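Long-range contacts in Phikz039 (PDB 3ZBQ), which is a phage tubulin-like protein (PhuZ) of the tubulin/FtsZ superfamily, modelled here with bound guanosine-5'-diphosphate: residues T7-C12 against T97-Y102; I163-E168 against V222-C227; H197-L202 against T263-P268; L245-D250 against Y271-M276. All coordinates share one frame; numbering follows the deposited sequence.

Interaction 1: residues T7-C12 against T97-Y102; sequences TRIYFC and TNIVVY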
loop_
_atom_site.group_PDB
_atom_site.type_symbol
_atom_site.label_atom_id
_atom_site.label_comp_id
_atom_site.label_asym_id
_atom_site.label_seq_id
_atom_site.Cartn_x
_atom_site.Cartn_y
_atom_site.Cartn_z
ATOM N N THR A 7 1.394 -3.126 16.845
ATOM C CA THR A 7 1.358 -2.903 15.410
ATOM C C THR A 7 1.464 -4.242 14.689
ATOM O O THR A 7 2.434 -4.976 14.893
ATOM C CB THR A 7 2.535 -2.017 14.950
ATOM O OG1 THR A 7 2.492 -0.751 15.628
ATOM C CG2 THR A 7 2.475 -1.797 13.448
ATOM N N ARG A 8 0.457 -4.569 13.880
ATOM C CA ARG A 8 0.533 -5.727 12.988
ATOM C C ARG A 8 0.898 -5.233 11.598
ATOM O O ARG A 8 0.276 -4.301 11.072
ATOM C CB ARG A 8 -0.812 -6.476 12.927
ATOM C CG ARG A 8 -0.805 -7.770 12.076
ATOM C CD ARG A 8 -0.152 -8.942 12.814
ATOM N NE ARG A 8 -0.943 -9.365 13.971
ATOM C CZ ARG A 8 -0.492 -10.156 14.940
ATOM N NH1 ARG A 8 0.748 -10.611 14.899
ATOM N NH2 ARG A 8 -1.280 -10.481 15.962
ATOM N N ILE A 9 1.899 -5.851 10.988
ATOM C CA ILE A 9 2.233 -5.498 9.620
ATOM C C ILE A 9 1.883 -6.667 8.710
ATOM O O ILE A 9 2.279 -7.802 8.978
ATOM C CB ILE A 9 3.716 -5.142 9.476
ATOM C CG1 ILE A 9 4.115 -4.095 10.536
ATOM C CG2 ILE A 9 3.988 -4.651 8.070
ATOM C CD1 ILE A 9 5.579 -3.609 10.427
ATOM N N TYR A 10 1.110 -6.382 7.664
ATOM C CA TYR A 10 0.700 -7.393 6.687
ATOM C C TYR A 10 1.458 -7.168 5.387
ATOM O O TYR A 10 1.214 -6.172 4.684
ATOM C CB TYR A 10 -0.808 -7.289 6.405
ATOM C CG TYR A 10 -1.713 -7.484 7.610
ATOM C CD1 TYR A 10 -1.995 -6.431 8.469
ATOM C CD2 TYR A 10 -2.314 -8.712 7.858
ATOM C CE1 TYR A 10 -2.840 -6.603 9.563
ATOM C CE2 TYR A 10 -3.153 -8.894 8.946
ATOM C CZ TYR A 10 -3.411 -7.836 9.792
ATOM O OH TYR A 10 -4.242 -8.026 10.876
ATOM N N PHE A 11 2.358 -8.095 5.054
ATOM C CA PHE A 11 3.132 -8.019 3.822
ATOM C C PHE A 11 2.438 -8.892 2.778
ATOM O O PHE A 11 2.315 -10.099 2.969
ATOM C CB PHE A 11 4.563 -8.528 4.050
ATOM C CG PHE A 11 5.413 -7.612 4.901
ATOM C CD1 PHE A 11 5.805 -6.363 4.424
ATOM C CD2 PHE A 11 5.822 -8.003 6.173
ATOM C CE1 PHE A 11 6.587 -5.516 5.206
ATOM C CE2 PHE A 11 6.604 -7.162 6.962
ATOM C CZ PHE A 11 6.986 -5.922 6.485
ATOM N N CYS A 12 1.977 -8.278 1.688
ATOM C CA CYS A 12 1.123 -8.962 0.722
ATOM C C CYS A 12 1.712 -8.973 -0.682
ATOM O O CYS A 12 2.170 -7.939 -1.191
ATOM C CB CYS A 12 -0.273 -8.322 0.671
ATOM S SG CYS A 12 -1.051 -8.080 2.278
ATOM N N THR A 97 -2.524 -0.749 15.854
ATOM C CA THR A 97 -2.299 -0.091 14.572
ATOM C C THR A 97 -1.952 -1.173 13.563
ATOM O O THR A 97 -1.521 -2.262 13.944
ATOM C CB THR A 97 -1.147 0.925 14.638
ATOM O OG1 THR A 97 0.023 0.289 15.177
ATOM C CG2 THR A 97 -1.536 2.111 15.521
ATOM N N ASN A 98 -2.158 -0.888 12.282
ATOM C CA ASN A 98 -1.958 -1.903 11.253
ATOM C C ASN A 98 -1.335 -1.297 10.018
ATOM O O ASN A 98 -1.763 -0.234 9.554
ATOM C CB ASN A 98 -3.289 -2.563 10.895
ATOM C CG ASN A 98 -3.932 -3.227 12.085
ATOM O OD1 ASN A 98 -3.645 -4.392 12.370
ATOM N ND2 ASN A 98 -4.752 -2.468 12.836
ATOM N N ILE A 99 -0.322 -1.971 9.484
ATOM C CA ILE A 99 0.362 -1.481 8.307
ATOM C C ILE A 99 0.276 -2.584 7.266
ATOM O O ILE A 99 0.588 -3.726 7.557
ATOM C CB ILE A 99 1.843 -1.137 8.595
ATOM C CG1 ILE A 99 1.941 -0.159 9.774
ATOM C CG2 ILE A 99 2.505 -0.536 7.356
ATOM C CD1 ILE A 99 3.357 0.247 10.138
ATOM N N VAL A 100 -0.211 -2.238 6.084
ATOM C CA VAL A 100 -0.360 -3.202 4.995
ATOM C C VAL A 100 0.511 -2.769 3.811
ATOM O O VAL A 100 0.413 -1.626 3.347
ATOM C CB VAL A 100 -1.845 -3.306 4.555
ATOM C CG1 VAL A 100 -2.051 -4.476 3.587
ATOM C CG2 VAL A 100 -2.752 -3.479 5.761
ATOM N N VAL A 101 1.328 -3.693 3.292
ATOM C CA VAL A 101 2.372 -3.359 2.318
ATOM C C VAL A 101 2.221 -4.180 1.052
ATOM O O VAL A 101 2.141 -5.411 1.128
ATOM C CB VAL A 101 3.780 -3.627 2.897
ATOM C CG1 VAL A 101 4.861 -3.114 1.970
ATOM C CG2 VAL A 101 3.910 -2.977 4.283
ATOM N N TYR A 102 2.185 -3.508 -0.105
ATOM C CA TYR A 102 1.934 -4.191 -1.393
ATOM C C TYR A 102 2.157 -3.280 -2.595
ATOM O O TYR A 102 2.116 -2.053 -2.484
ATOM C CB TYR A 102 0.489 -4.722 -1.439
ATOM C CG TYR A 102 -0.550 -3.669 -1.085
ATOM C CD1 TYR A 102 -0.846 -3.381 0.242
ATOM C CD2 TYR A 102 -1.238 -2.970 -2.078
ATOM C CE1 TYR A 102 -1.783 -2.425 0.578
ATOM C CE2 TYR A 102 -2.191 -2.008 -1.749
ATOM C CZ TYR A 102 -2.455 -1.744 -0.420
ATOM O OH TYR A 102 -3.392 -0.789 -0.057
#
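Arg8 and Tyr10 of 7-12 join 97-102 through parallel backbone bonds. Arg8 N donates to Thr97 O, and Ile99 N returns a bond to Arg8 O. Tyr10 N then meets Ile99 O at 2.7 Å, with an N-H...O angle of 166°. Val101 N to Tyr10 O and Cys12 N to Val101 O complete the set. Asn98 and Val100 also turn CA-H groups onto the carbonyls of Arg8 and Tyr10.

Polar side chains meet at the start of the strands. The hydroxyls Thr7 OG1 and Thr97 OG1 lie 2.7 Å apart, and Thr97 OG1 also bonds to Lys6 O. The Asn98 amide runs alongside the Tyr10 ring, pointing the same way. Its OD1 sits at the ring edge, 3.7 Å from Tyr10 CE1, but takes its hydrogen bond from Gly95 N. Tyr10 OH bonds to Phe92 O.

Apolar contacts form on both faces. On that of Ile9, Ile99 and Val101, a chi1 of -51° sets Ile9 CG1 beside the backbone N and CG2 anti to it. Ile9 CG2 comes within 4.1 Å of Val101 CG2. The same methyl lies over one face of the Phe11 ring, offset toward the rim. Phe11 CD1 packs 3.7 Å from Val101 CB. On the other face, Val100 CG1 touches Cys12 SG at 4.0 Å, and helix 109-122 covers Tyr10 and Cys12.

Two adjacent parallel strands of the nucleotide-binding domain are thus joined in its interior. The amides that face each other are paired by regular bonds; Ile9 and Phe11 bond toward strand 30-34 instead. Apolar packing probably shields these bonds from water.

Interaction 2: residues I163-E168 against V222-C227; sequences IINYHE and VQLHVC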
loop_
_atom_site.group_PDB
_atom_site.type_symbol
_atom_site.label_atom_id
_atom_site.label_comp_id
_atom_site.label_asym_id
_atom_site.label_seq_id
_atom_site.Cartn_x
_atom_site.Cartn_y
_atom_site.Cartn_z
ATOM N N ILE A 163 -5.778 5.419 4.034
ATOM C CA ILE A 163 -4.538 6.180 4.092
ATOM C C ILE A 163 -3.457 5.431 3.325
ATOM O O ILE A 163 -3.129 4.287 3.652
ATOM C CB ILE A 163 -4.065 6.359 5.555
ATOM C CG1 ILE A 163 -5.115 7.098 6.379
ATOM C CG2 ILE A 163 -2.709 7.064 5.609
ATOM C CD1 ILE A 163 -4.901 6.961 7.872
ATOM N N ILE A 164 -2.891 6.081 2.310
ATOM C CA ILE A 164 -1.818 5.462 1.549
ATOM C C ILE A 164 -0.531 6.290 1.617
ATOM O O ILE A 164 -0.541 7.524 1.480
ATOM C CB ILE A 164 -2.228 5.188 0.075
ATOM C CG1 ILE A 164 -2.377 6.496 -0.701
ATOM C CG2 ILE A 164 -3.528 4.394 0.016
ATOM C CD1 ILE A 164 -2.474 6.297 -2.224
ATOM N N ASN A 165 0.568 5.589 1.880
ATOM C CA ASN A 165 1.903 6.156 1.782
ATOM C C ASN A 165 2.460 5.679 0.444
ATOM O O ASN A 165 2.720 4.485 0.261
ATOM C CB ASN A 165 2.751 5.693 2.969
ATOM C CG ASN A 165 4.190 6.133 2.870
ATOM O OD1 ASN A 165 5.072 5.328 2.569
ATOM N ND2 ASN A 165 4.446 7.411 3.132
ATOM N N TYR A 166 2.610 6.610 -0.500
ATOM C CA TYR A 166 2.813 6.254 -1.908
ATOM C C TYR A 166 4.257 6.358 -2.394
ATOM O O TYR A 166 4.952 7.352 -2.146
ATOM C CB TYR A 166 1.905 7.113 -2.801
ATOM C CG TYR A 166 2.116 6.837 -4.279
ATOM C CD1 TYR A 166 1.582 5.702 -4.870
ATOM C CD2 TYR A 166 2.855 7.709 -5.075
ATOM C CE1 TYR A 166 1.771 5.434 -6.221
ATOM C CE2 TYR A 166 3.052 7.453 -6.431
ATOM C CZ TYR A 166 2.507 6.321 -6.994
ATOM O OH TYR A 166 2.704 6.051 -8.338
ATOM N N HIS A 167 4.693 5.339 -3.133
ATOM C CA HIS A 167 6.026 5.319 -3.697
ATOM C C HIS A 167 5.885 4.907 -5.138
ATOM O O HIS A 167 5.172 3.972 -5.443
ATOM C CB HIS A 167 6.904 4.307 -2.959
ATOM C CG HIS A 167 7.053 4.621 -1.504
ATOM N ND1 HIS A 167 8.179 5.219 -0.990
ATOM C CD2 HIS A 167 6.198 4.461 -0.466
ATOM C CE1 HIS A 167 8.015 5.420 0.309
ATOM N NE2 HIS A 167 6.821 4.965 0.651
ATOM N N GLU A 168 6.561 5.616 -6.019
ATOM C CA GLU A 168 6.488 5.278 -7.432
ATOM C C GLU A 168 7.753 4.596 -7.893
ATOM O O GLU A 168 8.857 5.073 -7.610
ATOM C CB GLU A 168 6.276 6.555 -8.223
ATOM C CG GLU A 168 5.974 6.325 -9.677
ATOM C CD GLU A 168 5.491 7.590 -10.320
ATOM O OE1 GLU A 168 4.399 8.069 -9.935
ATOM O OE2 GLU A 168 6.213 8.108 -11.188
ATOM N N VAL A 222 -6.714 9.292 1.200
ATOM C CA VAL A 222 -5.830 10.362 1.600
ATOM C C VAL A 222 -4.393 9.875 1.565
ATOM O O VAL A 222 -4.130 8.667 1.571
ATOM C CB VAL A 222 -6.205 10.894 2.994
ATOM C CG1 VAL A 222 -7.549 11.603 2.923
ATOM C CG2 VAL A 222 -6.246 9.743 3.999
ATOM N N GLN A 223 -3.457 10.813 1.481
ATOM C CA GLN A 223 -2.055 10.438 1.358
ATOM C C GLN A 223 -1.246 10.756 2.618
ATOM O O GLN A 223 -1.378 11.837 3.204
ATOM C CB GLN A 223 -1.439 11.114 0.127
ATOM C CG GLN A 223 -0.027 10.677 -0.175
ATOM C CD GLN A 223 0.366 10.975 -1.603
ATOM O OE1 GLN A 223 -0.481 11.329 -2.427
ATOM N NE2 GLN A 223 1.647 10.845 -1.904
ATOM N N LEU A 224 -0.421 9.799 3.037
ATOM C CA LEU A 224 0.432 9.968 4.207
ATOM C C LEU A 224 1.851 10.299 3.791
ATOM O O LEU A 224 2.475 9.561 3.016
ATOM C CB LEU A 224 0.446 8.700 5.063
ATOM C CG LEU A 224 1.536 8.664 6.129
ATOM C CD1 LEU A 224 1.218 9.710 7.214
ATOM C CD2 LEU A 224 1.607 7.279 6.731
ATOM N N HIS A 225 2.345 11.419 4.302
ATOM C CA HIS A 225 3.708 11.854 4.039
ATOM C C HIS A 225 4.541 11.758 5.312
ATOM O O HIS A 225 4.252 12.436 6.309
ATOM C CB HIS A 225 3.715 13.301 3.531
ATOM C CG HIS A 225 2.787 13.548 2.381
ATOM N ND1 HIS A 225 3.205 13.499 1.064
ATOM C CD2 HIS A 225 1.468 13.849 2.348
ATOM C CE1 HIS A 225 2.178 13.757 0.271
ATOM N NE2 HIS A 225 1.113 13.977 1.027
ATOM N N VAL A 226 5.571 10.919 5.288
ATOM C CA VAL A 226 6.484 10.812 6.419
ATOM C C VAL A 226 7.620 11.810 6.237
ATOM O O VAL A 226 8.399 11.702 5.291
ATOM C CB VAL A 226 7.035 9.385 6.584
ATOM C CG1 VAL A 226 7.996 9.319 7.776
ATOM C CG2 VAL A 226 5.894 8.394 6.780
ATOM N N CYS A 227 7.690 12.790 7.135
ATOM C CA CYS A 227 8.630 13.905 6.994
ATOM C C CYS A 227 9.646 13.885 8.125
ATOM O O CYS A 227 9.274 13.731 9.288
ATOM C CB CYS A 227 7.875 15.242 7.011
ATOM S SG CYS A 227 6.513 15.347 5.814
HETATM O O HOH W 1 6.491 9.371 2.958
HETATM O O HOH W 2 3.089 9.365 0.318
#
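Strands 163-168 and 222-227 start as a parallel pair, with Ile163 beside Val222, but their axes diverge at 56° and backbone-to-backbone bonding ends at Leu224. Ile164 N donates to Val222 O at 3.0 Å, and Leu224 N donates to Ile164 O at 2.8 Å. The second donor stands 40° out of the carbonyl plane.

Ile163 uses both branches. Its CG1 meets Val222 CG2 at 3.7 Å, and its CG2 lies 3.6 Å from Leu224 CB. Ile280 of strand 275-281 packs against Ile163 and Val222.

Where the strands part, Asn165 spans the gap. Its CG is anti to the backbone N (chi1 175°), which carries the amide toward strand 222-227. ND2 donates to Leu224 O at 2.9 Å, from above the carbonyl plane. It also donates to a water that accepts from Val226 N. A second water accepts from Tyr166 N and donates to Leu224 O. That carbonyl therefore receives two bonds. At the other end of the amide, His167 NE2 donates to Asn165 OD1 at 2.6 Å, with the oxygen in the plane of the imidazole.

Bonds at both ends fix the rotation of the Asn165 amide. With the two waters, it appears to take the place of backbone bonds that the splay prevents. Leu224 O, Tyr166 N and Val226 N all have partners. The contact joins a strand of the nucleotide-binding part of this tubulin-like fold to one of the C-terminal part.

Interaction 3: residues H197-L202 against T263-P268; sequences HQSLDL and TGYADP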
loop_
_atom_site.group_PDB
_atom_site.type_symbol
_atom_site.label_atom_id
_atom_site.label_comp_id
_atom_site.label_asym_id
_atom_site.label_seq_id
_atom_site.Cartn_x
_atom_site.Cartn_y
_atom_site.Cartn_z
ATOM N N HIS A 197 5.695 6.820 23.846
ATOM C CA HIS A 197 5.966 8.256 23.844
ATOM C C HIS A 197 5.018 9.016 24.754
ATOM O O HIS A 197 3.810 8.781 24.733
ATOM C CB HIS A 197 5.902 8.809 22.423
ATOM C CG HIS A 197 6.655 7.982 21.434
ATOM N ND1 HIS A 197 8.014 7.778 21.526
ATOM C CD2 HIS A 197 6.240 7.293 20.344
ATOM C CE1 HIS A 197 8.407 7.003 20.528
ATOM N NE2 HIS A 197 7.350 6.702 19.793
ATOM N N GLN A 198 5.584 9.925 25.544
ATOM C CA GLN A 198 4.812 10.745 26.471
ATOM C C GLN A 198 3.791 11.571 25.722
ATOM O O GLN A 198 4.112 12.165 24.685
ATOM C CB GLN A 198 5.725 11.701 27.242
ATOM C CG GLN A 198 6.840 11.019 27.998
ATOM C CD GLN A 198 6.336 9.903 28.886
ATOM O OE1 GLN A 198 5.684 10.145 29.905
ATOM N NE2 GLN A 198 6.624 8.662 28.493
ATOM N N SER A 199 2.573 11.609 26.261
ATOM C CA SER A 199 1.485 12.435 25.736
ATOM C C SER A 199 0.903 11.937 24.421
ATOM O O SER A 199 0.065 12.608 23.826
ATOM C CB SER A 199 1.903 13.904 25.596
ATOM O OG SER A 199 2.205 14.469 26.864
ATOM N N LEU A 200 1.337 10.770 23.964
ATOM C CA LEU A 200 0.774 10.204 22.740
ATOM C C LEU A 200 0.067 8.877 23.038
ATOM O O LEU A 200 0.708 7.827 23.146
ATOM C CB LEU A 200 1.861 10.024 21.682
ATOM C CG LEU A 200 1.367 9.512 20.325
ATOM C CD1 LEU A 200 0.369 10.498 19.744
ATOM C CD2 LEU A 200 2.542 9.282 19.355
ATOM N N ASP A 201 -1.257 8.929 23.170
ATOM C CA ASP A 201 -2.035 7.773 23.594
ATOM C C ASP A 201 -2.559 7.009 22.395
ATOM O O ASP A 201 -2.449 7.479 21.265
ATOM C CB ASP A 201 -3.220 8.239 24.436
ATOM C CG ASP A 201 -3.574 7.263 25.527
ATOM O OD1 ASP A 201 -3.235 6.066 25.395
ATOM O OD2 ASP A 201 -4.193 7.702 26.524
ATOM N N LEU A 202 -3.161 5.849 22.626
ATOM C CA LEU A 202 -3.714 5.093 21.499
ATOM C C LEU A 202 -4.887 5.819 20.815
ATOM O O LEU A 202 -4.993 5.803 19.599
ATOM C CB LEU A 202 -4.089 3.659 21.895
ATOM C CG LEU A 202 -4.571 2.765 20.744
ATOM C CD1 LEU A 202 -3.566 2.706 19.581
ATOM C CD2 LEU A 202 -4.904 1.358 21.236
ATOM N N THR A 263 0.597 15.218 19.167
ATOM C CA THR A 263 2.047 15.188 19.355
ATOM C C THR A 263 2.471 14.179 20.415
ATOM O O THR A 263 1.715 13.889 21.346
ATOM C CB THR A 263 2.624 16.578 19.728
ATOM O OG1 THR A 263 2.255 16.914 21.073
ATOM C CG2 THR A 263 2.116 17.638 18.782
ATOM N N GLY A 264 3.684 13.655 20.273
ATOM C CA GLY A 264 4.252 12.780 21.288
ATOM C C GLY A 264 5.675 13.191 21.602
ATOM O O GLY A 264 6.353 13.764 20.743
ATOM N N TYR A 265 6.136 12.903 22.816
ATOM C CA TYR A 265 7.496 13.253 23.209
ATOM C C TYR A 265 8.343 11.998 23.336
ATOM O O TYR A 265 8.152 11.198 24.259
ATOM C CB TYR A 265 7.485 14.070 24.505
ATOM C CG TYR A 265 6.658 15.327 24.361
ATOM C CD1 TYR A 265 6.807 16.144 23.247
ATOM C CD2 TYR A 265 5.710 15.678 25.311
ATOM C CE1 TYR A 265 6.051 17.283 23.085
ATOM C CE2 TYR A 265 4.943 16.821 25.161
ATOM C CZ TYR A 265 5.124 17.620 24.045
ATOM O OH TYR A 265 4.377 18.761 23.877
ATOM N N ALA A 266 9.252 11.819 22.376
ATOM C CA ALA A 266 10.099 10.636 22.312
ATOM C C ALA A 266 11.305 10.791 23.230
ATOM O O ALA A 266 11.855 11.883 23.367
ATOM C CB ALA A 266 10.557 10.391 20.882
ATOM N N ASP A 267 11.707 9.686 23.847
ATOM C CA ASP A 267 12.848 9.656 24.764
ATOM C C ASP A 267 14.128 10.141 24.079
ATOM O O ASP A 267 14.675 9.453 23.226
ATOM C CB ASP A 267 13.019 8.227 25.281
ATOM C CG ASP A 267 14.173 8.079 26.258
ATOM O OD1 ASP A 267 14.681 9.101 26.750
ATOM O OD2 ASP A 267 14.563 6.926 26.539
ATOM N N PRO A 268 14.627 11.329 24.464
ATOM C CA PRO A 268 15.801 11.891 23.781
ATOM C C PRO A 268 17.068 11.105 24.085
ATOM O O PRO A 268 18.075 11.233 23.385
ATOM C CB PRO A 268 15.906 13.305 24.374
ATOM C CG PRO A 268 15.304 13.179 25.731
ATOM C CD PRO A 268 14.172 12.189 25.574
HETATM O O HOH W 3 9.748 7.528 23.756
HETATM O O HOH W 4 9.102 9.153 26.108
HETATM O O HOH W 5 -1.076 13.858 21.875
#
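Tyr265 O is gripped by Gln198 N and by a water. Gln198 N donates to Tyr265 O at 3.1 Å, bent to 139° at the hydrogen. The water donates to Tyr265 O at 2.9 Å. The return bond, Tyr265 N to Gln198 O, is also 2.9 Å and lies in the carbonyl plane. The two backbone bonds form a single antiparallel bridge, at a type II turn running from His197 to Leu200.

Beyond it, Ser199 O and Thr263 O lie 3.2 Å apart, two acceptors with no bond between them. A water donates to Ser199 O.

His197 ND1 lies 3.7 Å from Ala266 CB. A water bridges ND1 and Asp267 N, while NE2 bonds to Ile191 O, so both ring nitrogens have partners. Leu200 CB packs 3.7 Å from Gly264 CA. Gln198 CB meets Tyr265 CB, and Tyr265 OH reaches Asp252.

The turn lies in the loop between helices 175-192 and 202-209. It pairs with the end of strand 260-265, an outermost strand of the sheet. His197 and Leu200 also touch Leu245 on neighbouring strand 239-246.

Interaction 4: residues L245-D250 against Y271-M276; sequences LYTDPD and YDFDQM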
loop_
_atom_site.group_PDB
_atom_site.type_symbol
_atom_site.label_atom_id
_atom_site.label_comp_id
_atom_site.label_asym_id
_atom_site.label_seq_id
_atom_site.Cartn_x
_atom_site.Cartn_y
_atom_site.Cartn_z
ATOM N N LEU A 245 6.328 13.808 16.392
ATOM C CA LEU A 245 7.171 13.379 17.505
ATOM C C LEU A 245 8.351 14.326 17.676
ATOM O O LEU A 245 9.011 14.668 16.699
ATOM C CB LEU A 245 7.703 11.971 17.260
ATOM C CG LEU A 245 6.671 10.850 17.313
ATOM C CD1 LEU A 245 7.314 9.501 16.975
ATOM C CD2 LEU A 245 6.064 10.805 18.695
ATOM N N TYR A 246 8.612 14.739 18.915
ATOM C CA TYR A 246 9.785 15.551 19.233
ATOM C C TYR A 246 10.591 14.862 20.329
ATOM O O TYR A 246 10.013 14.258 21.235
ATOM C CB TYR A 246 9.353 16.935 19.727
ATOM C CG TYR A 246 8.446 17.670 18.772
ATOM C CD1 TYR A 246 7.064 17.476 18.808
ATOM C CD2 TYR A 246 8.962 18.557 17.837
ATOM C CE1 TYR A 246 6.226 18.143 17.933
ATOM C CE2 TYR A 246 8.134 19.231 16.961
ATOM C CZ TYR A 246 6.768 19.017 17.011
ATOM O OH TYR A 246 5.944 19.688 16.139
ATOM N N THR A 247 11.918 14.934 20.250
ATOM C CA THR A 247 12.742 14.466 21.364
ATOM C C THR A 247 12.908 15.596 22.370
ATOM O O THR A 247 13.229 15.359 23.534
ATOM C CB THR A 247 14.111 13.963 20.920
ATOM O OG1 THR A 247 14.663 14.859 19.943
ATOM C CG2 THR A 247 13.998 12.547 20.329
ATOM N N ASP A 248 12.698 16.826 21.907
ATOM C CA ASP A 248 12.690 17.992 22.793
ATOM C C ASP A 248 11.298 18.628 22.812
ATOM O O ASP A 248 10.869 19.233 21.821
ATOM C CB ASP A 248 13.731 19.013 22.332
ATOM C CG ASP A 248 13.845 20.212 23.274
ATOM O OD1 ASP A 248 13.050 20.326 24.237
ATOM O OD2 ASP A 248 14.743 21.041 23.040
ATOM N N PRO A 249 10.592 18.493 23.944
ATOM C CA PRO A 249 9.215 18.974 24.105
ATOM C C PRO A 249 9.100 20.468 23.842
ATOM O O PRO A 249 8.042 20.931 23.401
ATOM C CB PRO A 249 8.912 18.677 25.576
ATOM C CG PRO A 249 9.786 17.496 25.895
ATOM C CD PRO A 249 11.058 17.753 25.132
ATOM N N ASP A 250 10.182 21.202 24.092
ATOM C CA ASP A 250 10.194 22.647 23.897
ATOM C C ASP A 250 10.063 23.016 22.426
ATOM O O ASP A 250 9.756 24.163 22.101
ATOM C CB ASP A 250 11.471 23.275 24.475
ATOM C CG ASP A 250 11.426 23.427 25.989
ATOM O OD1 ASP A 250 10.382 23.117 26.611
ATOM O OD2 ASP A 250 12.448 23.868 26.562
ATOM N N TYR A 271 16.451 8.216 21.411
ATOM C CA TYR A 271 16.268 8.577 20.005
ATOM C C TYR A 271 17.164 9.714 19.505
ATOM O O TYR A 271 17.244 10.776 20.119
ATOM C CB TYR A 271 14.795 8.887 19.722
ATOM C CG TYR A 271 13.893 7.678 19.810
ATOM C CD1 TYR A 271 13.898 6.710 18.807
ATOM C CD2 TYR A 271 13.038 7.501 20.890
ATOM C CE1 TYR A 271 13.077 5.607 18.884
ATOM C CE2 TYR A 271 12.210 6.396 20.974
ATOM C CZ TYR A 271 12.237 5.457 19.961
ATOM O OH TYR A 271 11.414 4.359 20.036
ATOM N N ASP A 272 17.830 9.477 18.378
ATOM C CA ASP A 272 18.748 10.449 17.787
ATOM C C ASP A 272 18.080 11.165 16.609
ATOM O O ASP A 272 18.675 11.334 15.542
ATOM C CB ASP A 272 20.031 9.736 17.320
ATOM C CG ASP A 272 21.053 10.687 16.702
ATOM O OD1 ASP A 272 21.328 11.752 17.298
ATOM O OD2 ASP A 272 21.555 10.368 15.601
ATOM N N PHE A 273 16.819 11.542 16.779
ATOM C CA PHE A 273 16.171 12.411 15.803
ATOM C C PHE A 273 15.654 13.640 16.516
ATOM O O PHE A 273 15.367 13.599 17.709
ATOM C CB PHE A 273 15.057 11.698 15.010
ATOM C CG PHE A 273 13.857 11.291 15.834
ATOM C CD1 PHE A 273 12.804 12.173 16.047
ATOM C CD2 PHE A 273 13.758 10.002 16.344
ATOM C CE1 PHE A 273 11.693 11.791 16.789
ATOM C CE2 PHE A 273 12.657 9.611 17.085
ATOM C CZ PHE A 273 11.621 10.506 17.313
ATOM N N ASP A 274 15.579 14.744 15.791
ATOM C CA ASP A 274 15.028 15.966 16.337
ATOM C C ASP A 274 13.503 15.858 16.320
ATOM O O ASP A 274 12.844 15.924 17.360
ATOM C CB ASP A 274 15.515 17.153 15.509
ATOM C CG ASP A 274 14.820 18.444 15.870
ATOM O OD1 ASP A 274 14.483 18.632 17.060
ATOM O OD2 ASP A 274 14.616 19.271 14.956
ATOM N N GLN A 275 12.943 15.667 15.133
ATOM C CA GLN A 275 11.498 15.530 15.017
ATOM C C GLN A 275 11.081 14.706 13.796
ATOM O O GLN A 275 11.824 14.606 12.813
ATOM C CB GLN A 275 10.845 16.916 14.998
ATOM C CG GLN A 275 11.394 17.840 13.926
ATOM C CD GLN A 275 11.005 19.277 14.163
ATOM O OE1 GLN A 275 11.549 19.941 15.050
ATOM N NE2 GLN A 275 10.051 19.768 13.381
ATOM N N MET A 276 9.903 14.092 13.881
ATOM C CA MET A 276 9.320 13.384 12.742
ATOM C C MET A 276 7.858 13.771 12.638
ATOM O O MET A 276 7.182 13.923 13.657
ATOM C CB MET A 276 9.414 11.865 12.914
ATOM C CG MET A 276 10.783 11.262 12.696
ATOM S SD MET A 276 10.664 9.465 12.521
ATOM C CE MET A 276 9.948 8.998 14.090
HETATM O O HOH W 6 12.990 17.912 19.148
#
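The Phe273 ring is clasped between Thr247 and Met276. Thr247 CG2 makes a CH-pi contact over the ring centre, 4.3 Å from the centroid and 10° off the normal. Met276 CE lies over the opposite face, offset toward the rim. Leu245 O and Gln275 N come to the ring edge, and Leu245 CB touches Phe273 CE1 at 4.0 Å.

Thr247 also anchors the backbone that carries this ring. Its OG1 sits between the backbone N and the carbonyl carbon (chi1 43°), which directs the hydroxyl to Phe273 O. That bond, Thr247 OG1 to Phe273 O, is 2.7 Å long, in the carbonyl plane. Thr247 N donates to Asp274 O at 3.2 Å. A water links Asp248 N to Asp274 OD1.

Regular pairing follows. Leu245 and Met276 form an antiparallel hydrogen-bonded pair, with Leu245 N to Met276 O at 2.9 Å and Met276 N to Leu245 O at 3.0 Å. Their side chains lie side by side, with Leu245 CD1 3.9 Å from Met276 CE. On the other face, Tyr246 CD2 meets Gln275 CB at 3.8 Å. Arg251 forms a salt bridge with Asp274 OD2 and bonds to Gln275 OE1, while Gln275 NE2 bonds to His277 NE2.

The contact joins the end of strand 239-246 to the start of strand 275-281. Helix 175-192 packs on Leu245, Tyr271 and Met276, while strand 260-265 lies along the other edge of strand 239-246.

Overall arrangement
All four contacts reach one mixed sheet. Interaction 1 lies in the parallel part near the nucleotide: the Tyr102 side chain is about 6 Å from the bound GDP. Interaction 2 is further across, its centre about 14 Å from that of interaction 1, with the Tyr166 side chain about 10 Å from the GDP. Interactions 3 and 4 lie toward the edge of the sheet formed by strand 260-265, with centres about 10 Å apart. They share backbone pairing: Tyr246 O probably accepts from Ala266 N at 2.8 Å. Interaction 4 reaches interaction 2 through neighbouring strands 222-227 and 275-281, where Cys227 O packs 4.1 Å from Met276 CB.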